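Local coordinates for heme-binding protein HutZ (Vibrio cholerae, PDB 3TGV) that binds heme and probably degrades it to biliverdin beta and delta, releasing the iron, at residues 6-9 against 10-14; 49-52 against 53-56. The protein carries 1 engineered substitution. All blocks are in the same frame, centred on the assembly; numbering follows the deposited sequence.

Contact 1: residues 6-9 against 10-14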
loop_
_atom_site.group_PDB
_atom_site.type_symbol
_atom_site.label_atom_id
_atom_site.label_comp_id
_atom_site.label_asym_id
_atom_site.label_seq_id
_atom_site.Cartn_x
_atom_site.Cartn_y
_atom_site.Cartn_z
ATOM N N GLU A 6 -0.870 -16.419 15.542
ATOM C CA GLU A 6 -1.701 -15.581 14.700
ATOM C C GLU A 6 -0.846 -14.910 13.644
ATOM O O GLU A 6 -1.233 -14.826 12.477
ATOM C CB GLU A 6 -2.458 -14.540 15.505
ATOM C CG GLU A 6 -3.486 -13.800 14.670
ATOM C CD GLU A 6 -4.431 -12.984 15.526
ATOM O OE1 GLU A 6 -4.312 -13.068 16.768
ATOM O OE2 GLU A 6 -5.290 -12.273 14.965
ATOM N N ILE A 7 0.331 -14.454 14.052
ATOM C CA ILE A 7 1.268 -13.881 13.104
ATOM C C ILE A 7 1.629 -14.888 12.019
ATOM O O ILE A 7 1.654 -14.554 10.835
ATOM C CB ILE A 7 2.520 -13.379 13.803
ATOM C CG1 ILE A 7 2.142 -12.195 14.705
ATOM C CG2 ILE A 7 3.581 -12.995 12.781
ATOM C CD1 ILE A 7 3.258 -11.709 15.585
ATOM N N LYS A 8 1.893 -16.124 12.428
ATOM C CA LYS A 8 2.224 -17.179 11.485
ATOM C C LYS A 8 1.082 -17.393 10.498
ATOM O O LYS A 8 1.293 -17.350 9.290
ATOM C CB LYS A 8 2.555 -18.474 12.226
ATOM C CG LYS A 8 3.057 -19.602 11.333
ATOM C CD LYS A 8 3.661 -20.709 12.174
ATOM C CE LYS A 8 3.685 -22.034 11.439
ATOM N NZ LYS A 8 4.510 -21.977 10.207
ATOM N N GLU A 9 -0.129 -17.605 11.001
ATOM C CA GLU A 9 -1.267 -17.816 10.114
ATOM C C GLU A 9 -1.426 -16.676 9.105
ATOM O O GLU A 9 -1.718 -16.911 7.936
ATOM C CB GLU A 9 -2.556 -17.988 10.908
ATOM C CG GLU A 9 -2.562 -19.204 11.846
ATOM C CD GLU A 9 -2.261 -20.528 11.133
ATOM O OE1 GLU A 9 -1.088 -20.757 10.737
ATOM O OE2 GLU A 9 -3.204 -21.343 10.979
ATOM N N PHE A 10 -1.237 -15.446 9.570
ATOM C CA PHE A 10 -1.385 -14.252 8.734
ATOM C C PHE A 10 -0.342 -14.239 7.628
ATOM O O PHE A 10 -0.668 -14.003 6.471
ATOM C CB PHE A 10 -1.253 -13.004 9.617
ATOM C CG PHE A 10 -1.537 -11.690 8.917
ATOM C CD1 PHE A 10 -2.842 -11.269 8.691
ATOM C CD2 PHE A 10 -0.497 -10.847 8.553
ATOM C CE1 PHE A 10 -3.111 -10.046 8.097
ATOM C CE2 PHE A 10 -0.753 -9.620 7.943
ATOM C CZ PHE A 10 -2.063 -9.218 7.720
ATOM N N ARG A 11 0.914 -14.498 7.979
ATOM C CA ARG A 11 1.987 -14.474 6.988
ATOM C C ARG A 11 1.756 -15.547 5.939
ATOM O O ARG A 11 2.104 -15.365 4.779
ATOM C CB ARG A 11 3.354 -14.714 7.625
ATOM C CG ARG A 11 3.898 -13.574 8.473
ATOM C CD ARG A 11 5.094 -14.067 9.306
ATOM N NE ARG A 11 6.348 -13.834 8.610
ATOM C CZ ARG A 11 7.482 -14.483 8.836
ATOM N NH1 ARG A 11 7.546 -15.449 9.736
ATOM N NH2 ARG A 11 8.558 -14.181 8.119
ATOM N N GLN A 12 1.179 -16.670 6.356
ATOM C CA GLN A 12 0.914 -17.783 5.442
ATOM C C GLN A 12 -0.283 -17.525 4.531
ATOM O O GLN A 12 -0.299 -17.948 3.374
ATOM C CB GLN A 12 0.712 -19.084 6.232
ATOM C CG GLN A 12 2.011 -19.723 6.679
ATOM C CD GLN A 12 1.805 -20.928 7.588
ATOM O OE1 GLN A 12 0.694 -21.192 8.054
ATOM N NE2 GLN A 12 2.883 -21.663 7.842
ATOM N N GLU A 13 -1.291 -16.834 5.052
ATOM C CA GLU A 13 -2.504 -16.579 4.284
ATOM C C GLU A 13 -2.325 -15.426 3.298
ATOM O O GLU A 13 -2.776 -15.504 2.157
ATOM C CB GLU A 13 -3.684 -16.293 5.223
ATOM C CG GLU A 13 -5.031 -16.098 4.513
ATOM C CD GLU A 13 -5.245 -14.675 3.999
ATOM O OE1 GLU A 13 -4.864 -13.720 4.722
ATOM O OE2 GLU A 13 -5.800 -14.518 2.878
ATOM N N ARG A 14 -1.679 -14.349 3.737
ATOM C CA ARG A 14 -1.528 -13.182 2.876
ATOM C C ARG A 14 -0.585 -13.508 1.724
ATOM O O ARG A 14 0.472 -14.094 1.926
ATOM C CB ARG A 14 -1.026 -11.984 3.677
ATOM C CG ARG A 14 -1.960 -11.562 4.807
ATOM C CD ARG A 14 -3.046 -10.617 4.320
ATOM N NE ARG A 14 -4.185 -11.321 3.751
ATOM C CZ ARG A 14 -5.054 -10.785 2.901
ATOM N NH1 ARG A 14 -4.911 -9.529 2.486
ATOM N NH2 ARG A 14 -6.060 -11.518 2.444
#
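I7 and R11 meet because of their first torsions. In I7, CG1 lies anti to the carbonyl carbon (chi1 -66°), which leaves CG2 beside that carbon and facing the next turn. R11 also has CG anti to its carbonyl carbon (chi1 -72°), so its chain runs back over the preceding turn. CD of R11 then packs at 3.9 Å on CG2 of I7, and CG of R11 lies 3.4 Å from I7 O. Beyond this apolar touch the R11 chain bends, and its NH2 is hydrogen-bonded to Y42. One residue further on, K8 and Q12 cross at an angle, and K8 CG lies 4.2 Å from Q12 CD. All of this happens within one alpha-helix, 3-13, the N-terminal helix of a chain of the pyridoxamine 5'-phosphate oxidase family, with an antiparallel strand core. Four successive i to i+4 backbone bonds join the two segments, from F10 N to E6 O at 3.0 Å through to E13 N to E9 O at 2.9 Å. R14 is the first residue past the helix, and its backbone leaves helical values. Its guanidinium turns back on E13 side-on: NE meets E13 OE1 at 2.7 Å and NH2 meets OE2 at 3.0 Å. Two nitrogens on two oxygens fix the rotation of this carboxylate. NH1 of R14 has other partners, D69 and the carbonyl of I67. CG of R14 sits over the centre of one face of the F10 ring, 3.6 Å above its plane. F10 also meets F138 edge-to-face, and M66 and L82 of the sheet lie against it.

Contact 2: residues 49-52 against 53-56; sequences IARH and ARNL
R54 reaches back to I49, and its NH2 donates to I49 O at 2.9 Å. The bond is fairly straight at the hydrogen (161°). The oxygen lies near the guanidinium plane, but the nitrogen stands above the carbonyl plane of I49. CA of R51 covers one face of the same guanidinium, 3.6 Å above it and offset toward the rim. Water 1 sits at the edge of this group. It accepts from R54 NH1 at 2.8 Å and, weakly, from R51 NE, and so bridges the two arginines. Their guanidinium planes are 82° apart. The bend of R54 at chi3 (-84°) turns the guanidinium toward the start of the helix, where NE is held by the carbonyl of H48. This is the first turn of helix 51-58, with A50 at the N-cap position; A50 O receives only weak bonds from A53 N and R54 N. Regular helical bonding follows, with N55 N to R51 O at 2.7 Å and L56 N to H52 O at 3.0 Å. Further out, the side chains of H52 and N55 are tied to the sheet by S31 and T21. R51 crosses to the second subunit, where D85 of that subunit forms a salt bridge with its NH1.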
loop_
_atom_site.group_PDB
_atom_site.type_symbol
_atom_site.label_atom_id
_atom_site.label_comp_id
_atom_site.label_asym_id
_atom_site.label_seq_id
_atom_site.Cartn_x
_atom_site.Cartn_y
_atom_site.Cartn_z
ATOM N N ILE A 49 9.066 -2.492 -16.498
ATOM C CA ILE A 49 8.213 -1.462 -17.080
ATOM C C ILE A 49 7.547 -0.583 -16.006
ATOM O O ILE A 49 7.314 0.609 -16.215
ATOM C CB ILE A 49 7.181 -2.056 -18.025
ATOM C CG1 ILE A 49 7.897 -2.734 -19.200
ATOM C CG2 ILE A 49 6.245 -0.964 -18.545
ATOM C CD1 ILE A 49 6.976 -3.520 -20.107
ATOM N N ALA A 50 7.270 -1.157 -14.843
ATOM C CA ALA A 50 6.605 -0.407 -13.777
ATOM C C ALA A 50 7.617 0.365 -12.921
ATOM O O ALA A 50 8.786 -0.009 -12.837
ATOM C CB ALA A 50 5.782 -1.355 -12.915
ATOM N N ARG A 51 7.170 1.439 -12.287
ATOM C CA ARG A 51 8.058 2.277 -11.494
ATOM C C ARG A 51 8.724 1.570 -10.330
ATOM O O ARG A 51 9.884 1.845 -10.029
ATOM C CB ARG A 51 7.312 3.473 -10.936
ATOM C CG ARG A 51 6.931 4.465 -11.970
ATOM C CD ARG A 51 6.481 5.766 -11.349
ATOM N NE ARG A 51 5.840 6.573 -12.376
ATOM C CZ ARG A 51 5.003 7.571 -12.136
ATOM N NH1 ARG A 51 4.698 7.906 -10.887
ATOM N NH2 ARG A 51 4.472 8.235 -13.154
ATOM N N HIS A 52 8.000 0.690 -9.644
ATOM C CA HIS A 52 8.571 0.126 -8.417
ATOM C C HIS A 52 9.845 -0.683 -8.700
ATOM O O HIS A 52 10.774 -0.701 -7.894
ATOM C CB HIS A 52 7.541 -0.692 -7.615
ATOM C CG HIS A 52 6.884 -1.783 -8.397
ATOM N ND1 HIS A 52 5.931 -2.618 -7.854
ATOM C CD2 HIS A 52 7.041 -2.179 -9.683
ATOM C CE1 HIS A 52 5.521 -3.473 -8.775
ATOM N NE2 HIS A 52 6.189 -3.232 -9.889
ATOM N N ALA A 53 9.891 -1.334 -9.857
ATOM C CA ALA A 53 11.069 -2.098 -10.253
ATOM C C ALA A 53 12.235 -1.184 -10.630
ATOM O O ALA A 53 13.381 -1.449 -10.279
ATOM C CB ALA A 53 10.728 -3.035 -11.400
ATOM N N ARG A 54 11.948 -0.109 -11.350
ATOM C CA ARG A 54 12.985 0.856 -11.681
ATOM C C ARG A 54 13.461 1.611 -10.443
ATOM O O ARG A 54 14.636 1.963 -10.323
ATOM C CB ARG A 54 12.489 1.827 -12.747
ATOM C CG ARG A 54 12.463 1.236 -14.155
ATOM C CD ARG A 54 11.859 2.219 -15.144
ATOM N NE ARG A 54 10.400 2.164 -15.177
ATOM C CZ ARG A 54 9.602 3.208 -14.965
ATOM N NH1 ARG A 54 10.122 4.401 -14.705
ATOM N NH2 ARG A 54 8.285 3.066 -15.029
ATOM N N ASN A 55 12.548 1.859 -9.513
ATOM C CA ASN A 55 12.928 2.460 -8.232
ATOM C C ASN A 55 13.844 1.563 -7.410
ATOM O O ASN A 55 14.885 2.007 -6.946
ATOM C CB ASN A 55 11.699 2.845 -7.412
ATOM C CG ASN A 55 10.999 4.054 -7.964
ATOM O OD1 ASN A 55 11.441 4.636 -8.938
ATOM N ND2 ASN A 55 9.892 4.434 -7.350
ATOM N N LEU A 56 13.472 0.300 -7.230
ATOM C CA LEU A 56 14.300 -0.584 -6.408
ATOM C C LEU A 56 15.683 -0.783 -7.026
ATOM O O LEU A 56 16.647 -1.086 -6.319
ATOM C CB LEU A 56 13.621 -1.931 -6.178
ATOM C CG LEU A 56 12.395 -1.917 -5.265
ATOM C CD1 LEU A 56 11.698 -3.263 -5.334
ATOM C CD2 LEU A 56 12.766 -1.562 -3.830
HETATM O O HOH W 1 8.383 6.587 -14.320
#

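Contact 1 comes first along the chain and closes before contact 2 opens. Their centres are about 27 Å apart, their nearest atoms about 16 Å, and they lie on opposite sides of the chain's centre. Each belongs to its own helix, 3-13 or 51-58. Residues 6-14 lean on strands 61-67 and 81-91, while residues 49-56 lean on strands 16-22, 28-38 and 41-47. Strands 16-22 and 61-67 are paired, so the two helical regions pack on different strands of one antiparallel sheet. Each contact also sends an arginine to the second subunit of the dimer: R14 packs on T71 of that subunit, and R51 forms a salt bridge with its D85.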